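Local coordinates for NmrA family protein (Shigella flexneri 2a, PDB 3QVO) that is of unknown function but, as a Rossmann-fold protein of the NmrA family, probably binds NAD(P)(H), at residues A[23-27]-A[208-212]; A[38-43]-A[201-205]. All blocks are in the same frame, centred on the assembly; numbering follows the deposited sequence.

Contact 1: residues A[23-27]-A[208-212]; sequences MKNVL and IDKPE
The side chain of Lys24 reaches from the start of strand 24-29 to the last turn of helix 197-209, where its ammonium group meets the backbone. NZ donates a hydrogen bond to the carbonyl O of Ile208 at 2.8 Å, lying in the carbonyl plane with a C=O...N angle of 146°. The O of Asp209 is also near, 3.0 Å from the same NZ. The lysine chain runs straight as far as CD, which already passes beside the Ile208 oxygen; the bend at chi3 (-83°) then swings CE and NZ round onto that oxygen. Carbonyls at a helix C-terminus lack the amide partners of the next turn, and the end of the helix dipole would probably favour a cation here. In this Rossmann fold the strand belongs to the parallel part of the sheet and the helix covers one of its faces. Two residues along the strand, on the same side, Val26 is buried beneath Ile208: CG2 of Val26 lies 3.9 Å from CG2 of Ile208. A water accepts from Lys24 NZ and donates weakly to OD1 of Asp209. Just beyond the helix, Pro211 brings CD to 4.1 Å from NZ of Lys24, and its carbonyl O accepts a hydrogen bond from Arg119.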
loop_
_atom_site.group_PDB
_atom_site.type_symbol
_atom_site.label_atom_id
_atom_site.label_comp_id
_atom_site.label_asym_id
_atom_site.label_seq_id
_atom_site.Cartn_x
_atom_site.Cartn_y
_atom_site.Cartn_z
HETATM N N MSE A 23 -18.220 11.682 -2.443
HETATM C CA MSE A 23 -17.605 10.646 -1.665
HETATM C C MSE A 23 -16.289 10.299 -2.351
HETATM O O MSE A 23 -16.188 10.366 -3.579
HETATM C CB MSE A 23 -18.495 9.391 -1.618
HETATM C CG MSE A 23 -18.327 8.640 -0.283
HETATM SE SE MSE A 23 -19.477 9.450 1.041
HETATM C CE MSE A 23 -21.131 9.103 0.088
ATOM N N LYS A 24 -15.299 9.941 -1.544
ATOM C CA LYS A 24 -14.029 9.526 -2.002
ATOM C C LYS A 24 -13.988 8.012 -1.812
ATOM O O LYS A 24 -14.112 7.540 -0.667
ATOM C CB LYS A 24 -12.970 10.211 -1.161
ATOM C CG LYS A 24 -11.557 9.846 -1.561
ATOM C CD LYS A 24 -10.509 10.569 -0.680
ATOM C CE LYS A 24 -10.227 12.002 -1.168
ATOM N NZ LYS A 24 -9.366 12.800 -0.188
ATOM N N ASN A 25 -13.836 7.262 -2.920
ATOM C CA ASN A 25 -13.917 5.805 -2.909
ATOM C C ASN A 25 -12.525 5.204 -2.886
ATOM O O ASN A 25 -11.793 5.327 -3.859
ATOM C CB ASN A 25 -14.676 5.327 -4.144
ATOM C CG ASN A 25 -16.190 5.631 -4.070
ATOM O OD1 ASN A 25 -16.698 5.911 -3.023
ATOM N ND2 ASN A 25 -16.901 5.500 -5.185
ATOM N N VAL A 26 -12.162 4.560 -1.784
ATOM C CA VAL A 26 -10.856 3.995 -1.607
ATOM C C VAL A 26 -10.959 2.473 -1.596
ATOM O O VAL A 26 -11.794 1.921 -0.864
ATOM C CB VAL A 26 -10.249 4.472 -0.301
ATOM C CG1 VAL A 26 -8.948 3.810 -0.070
ATOM C CG2 VAL A 26 -10.083 5.972 -0.326
ATOM N N LEU A 27 -10.165 1.803 -2.449
ATOM C CA LEU A 27 -10.119 0.339 -2.478
ATOM C C LEU A 27 -8.848 -0.136 -1.811
ATOM O O LEU A 27 -7.764 0.273 -2.210
ATOM C CB LEU A 27 -10.175 -0.157 -3.913
ATOM C CG LEU A 27 -10.017 -1.643 -4.169
ATOM C CD1 LEU A 27 -11.117 -2.478 -3.497
ATOM C CD2 LEU A 27 -9.904 -1.852 -5.655
ATOM N N ILE A 208 -4.127 9.547 1.024
ATOM C CA ILE A 208 -5.523 9.346 0.732
ATOM C C ILE A 208 -6.289 10.644 0.991
ATOM O O ILE A 208 -7.154 11.058 0.199
ATOM C CB ILE A 208 -6.089 8.239 1.601
ATOM C CG1 ILE A 208 -5.555 6.902 1.129
ATOM C CG2 ILE A 208 -7.627 8.273 1.586
ATOM C CD1 ILE A 208 -5.954 5.697 1.969
ATOM N N ASP A 209 -5.967 11.296 2.095
ATOM C CA ASP A 209 -6.603 12.577 2.395
ATOM C C ASP A 209 -6.277 13.655 1.371
ATOM O O ASP A 209 -7.153 14.420 1.020
ATOM C CB ASP A 209 -6.252 13.102 3.799
ATOM C CG ASP A 209 -7.290 14.092 4.305
ATOM O OD1 ASP A 209 -8.511 13.720 4.270
ATOM O OD2 ASP A 209 -6.923 15.244 4.687
ATOM N N LYS A 210 -5.021 13.742 0.940
ATOM C CA LYS A 210 -4.562 14.716 -0.069
ATOM C C LYS A 210 -3.778 13.972 -1.149
ATOM O O LYS A 210 -2.564 13.822 -1.064
ATOM C CB LYS A 210 -3.687 15.764 0.591
ATOM C CG LYS A 210 -4.489 16.626 1.563
ATOM C CD LYS A 210 -3.674 17.683 2.307
ATOM C CE LYS A 210 -4.640 18.602 3.050
ATOM N NZ LYS A 210 -3.995 19.881 3.470
ATOM N N PRO A 211 -4.492 13.452 -2.149
ATOM C CA PRO A 211 -3.879 12.540 -3.101
ATOM C C PRO A 211 -3.000 13.203 -4.147
ATOM O O PRO A 211 -2.291 12.519 -4.879
ATOM C CB PRO A 211 -5.086 11.822 -3.719
ATOM C CG PRO A 211 -6.223 12.778 -3.566
ATOM C CD PRO A 211 -5.953 13.552 -2.312
ATOM N N GLU A 212 -3.009 14.521 -4.209
ATOM C CA GLU A 212 -2.042 15.226 -5.034
ATOM C C GLU A 212 -0.617 15.112 -4.500
ATOM O O GLU A 212 0.341 15.399 -5.215
ATOM C CB GLU A 212 -2.418 16.693 -5.171
ATOM C CG GLU A 212 -2.215 17.539 -3.916
ATOM C CD GLU A 212 -3.458 17.673 -3.046
ATOM O OE1 GLU A 212 -4.488 16.978 -3.282
ATOM O OE2 GLU A 212 -3.373 18.509 -2.109
HETATM O O HOH W 1 -11.141 13.018 2.383
#

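Contact 2: residues A[38-43]-A[201-205]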
loop_
_atom_site.group_PDB
_atom_site.type_symbol
_atom_site.label_atom_id
_atom_site.label_comp_id
_atom_site.label_asym_id
_atom_site.label_seq_id
_atom_site.Cartn_x
_atom_site.Cartn_y
_atom_site.Cartn_z
ATOM N N HIS A 38 -4.505 -0.464 10.405
ATOM C CA HIS A 38 -4.354 0.870 10.944
ATOM C C HIS A 38 -4.985 1.862 9.961
ATOM O O HIS A 38 -5.633 2.802 10.369
ATOM C CB HIS A 38 -2.877 1.235 11.148
ATOM C CG HIS A 38 -2.149 0.395 12.153
ATOM N ND1 HIS A 38 -2.326 0.531 13.509
ATOM C CD2 HIS A 38 -1.166 -0.521 12.000
ATOM C CE1 HIS A 38 -1.525 -0.305 14.147
ATOM N NE2 HIS A 38 -0.802 -0.951 13.252
ATOM N N VAL A 39 -4.787 1.661 8.676
ATOM C CA VAL A 39 -5.348 2.565 7.688
ATOM C C VAL A 39 -6.862 2.516 7.770
ATOM O O VAL A 39 -7.532 3.561 7.834
ATOM C CB VAL A 39 -4.953 2.184 6.256
ATOM C CG1 VAL A 39 -5.673 3.033 5.280
ATOM C CG2 VAL A 39 -3.484 2.298 6.072
ATOM N N ILE A 40 -7.388 1.298 7.823
ATOM C CA ILE A 40 -8.836 1.099 7.878
ATOM C C ILE A 40 -9.417 1.850 9.073
ATOM O O ILE A 40 -10.442 2.510 8.963
ATOM C CB ILE A 40 -9.157 -0.396 7.991
ATOM C CG1 ILE A 40 -8.887 -1.064 6.666
ATOM C CG2 ILE A 40 -10.579 -0.656 8.451
ATOM C CD1 ILE A 40 -8.746 -2.580 6.766
ATOM N N ASN A 41 -8.743 1.738 10.211
ATOM C CA ASN A 41 -9.107 2.411 11.442
ATOM C C ASN A 41 -9.065 3.932 11.388
ATOM O O ASN A 41 -9.908 4.621 11.972
ATOM C CB ASN A 41 -8.104 2.016 12.494
ATOM C CG ASN A 41 -8.665 1.104 13.538
ATOM O OD1 ASN A 41 -8.593 -0.137 13.384
ATOM N ND2 ASN A 41 -9.158 1.702 14.671
ATOM N N GLN A 42 -8.036 4.474 10.766
ATOM C CA GLN A 42 -7.997 5.904 10.576
ATOM C C GLN A 42 -9.049 6.350 9.580
ATOM O O GLN A 42 -9.543 7.468 9.675
ATOM C CB GLN A 42 -6.658 6.330 10.064
ATOM C CG GLN A 42 -5.526 5.961 10.999
ATOM C CD GLN A 42 -4.294 6.740 10.650
ATOM O OE1 GLN A 42 -4.274 7.986 10.815
ATOM N NE2 GLN A 42 -3.263 6.045 10.159
ATOM N N LEU A 43 -9.400 5.494 8.622
ATOM C CA LEU A 43 -10.437 5.853 7.661
ATOM C C LEU A 43 -11.860 5.732 8.242
ATOM O O LEU A 43 -12.820 6.255 7.673
ATOM C CB LEU A 43 -10.276 5.054 6.364
ATOM C CG LEU A 43 -8.982 5.330 5.578
ATOM C CD1 LEU A 43 -8.970 4.501 4.362
ATOM C CD2 LEU A 43 -8.723 6.836 5.222
ATOM N N ALA A 201 1.125 3.651 7.972
ATOM C CA ALA A 201 -0.317 3.893 7.836
ATOM C C ALA A 201 -0.635 5.378 7.852
ATOM O O ALA A 201 -1.474 5.851 7.079
ATOM C CB ALA A 201 -1.110 3.174 8.919
ATOM N N ALA A 202 0.035 6.122 8.719
ATOM C CA ALA A 202 -0.162 7.571 8.788
ATOM C C ALA A 202 0.159 8.220 7.449
ATOM O O ALA A 202 -0.546 9.095 7.010
ATOM C CB ALA A 202 0.685 8.163 9.876
ATOM N N LEU A 203 1.228 7.807 6.802
ATOM C CA LEU A 203 1.559 8.362 5.487
ATOM C C LEU A 203 0.457 8.022 4.480
ATOM O O LEU A 203 0.009 8.872 3.759
ATOM C CB LEU A 203 2.902 7.817 4.973
ATOM C CG LEU A 203 3.406 8.417 3.637
ATOM C CD1 LEU A 203 3.508 9.989 3.580
ATOM C CD2 LEU A 203 4.756 7.804 3.283
ATOM N N ILE A 204 0.063 6.761 4.434
ATOM C CA ILE A 204 -0.914 6.304 3.489
ATOM C C ILE A 204 -2.164 7.165 3.654
ATOM O O ILE A 204 -2.652 7.730 2.682
ATOM C CB ILE A 204 -1.178 4.786 3.643
ATOM C CG1 ILE A 204 0.077 4.000 3.240
ATOM C CG2 ILE A 204 -2.355 4.316 2.760
ATOM C CD1 ILE A 204 0.077 2.577 3.745
ATOM N N THR A 205 -2.605 7.347 4.898
ATOM C CA THR A 205 -3.786 8.127 5.197
ATOM C C THR A 205 -3.650 9.587 4.786
ATOM O O THR A 205 -4.595 10.167 4.238
ATOM C CB THR A 205 -4.157 7.990 6.679
ATOM O OG1 THR A 205 -4.550 6.628 6.930
ATOM C CG2 THR A 205 -5.341 8.864 7.025
#
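Helices 34-43 and 197-209 run side by side with their short segments 9.1 Å apart at closest approach and crossing at -48°, and the backbones come nearest where CA of Val39 lies 5.2 Å from CA of Ala201. The small side chain of Ala201 permits this approach. Its CB points at the first helix and sits 3.4 Å from CB of His38, a tight methyl-to-methylene contact, while CG2 of Val39 packs against the same methyl on another side. Val39 is turned with CG1 anti to the backbone N (chi1 173°), which sets CG2 between Ala201 and Ile204, 4.0 Å from CG2 of the isoleucine. Both helices lie on the same face of the Rossmann sheet: Ile40 reaches Leu53 of strand 49-55, and Ile204 reaches Leu168 of strand 164-174. Helix 34-43 directly follows the first strand, the position of the helix that in classical Rossmann folds succeeds the dinucleotide-binding loop. On the side of the interface away from the sheet, Gln42 extends its chain across Thr205. NE2 of Gln42 stands 3.5 Å from OG1 of Thr205 and 3.6 Å from the carbonyl C of Ala201, while OE1 of Gln42 lies beside the same threonine, no nearer than 4.0 Å to its CG2. The threonine hydroxyl is itself turned back to its own helix, where OG1 donates to O of Ala201 at 3.2 Å from 38° above the carbonyl plane. That oxygen also accepts the backbone N of Thr205 in the regular helical bond, so two donors from one residue share it. Further along, CD2 of Leu43 touches CG2 of Thr205.

In the fold
Helix 197-209 takes part in both contacts, presenting its middle to helix 34-43 in contact 2 and its C-terminal end to strand 24-29 in contact 1. Because that strand and helix follow each other in the chain, the same late helix packs on two successive elements of the fold. Ile208 joins the two sites: its CD1 lies 4.0 Å from CD1 of Leu43 and also packs on Val39, so the apolar parts of the two contacts meet. Contact 2 is buried and rests on van der Waals packing, with no hydrogen bond between its helices. Contact 1, nearer the surface, adds to its buried Val26-Ile208 pair a charged side chain, backbone carbonyls and a water.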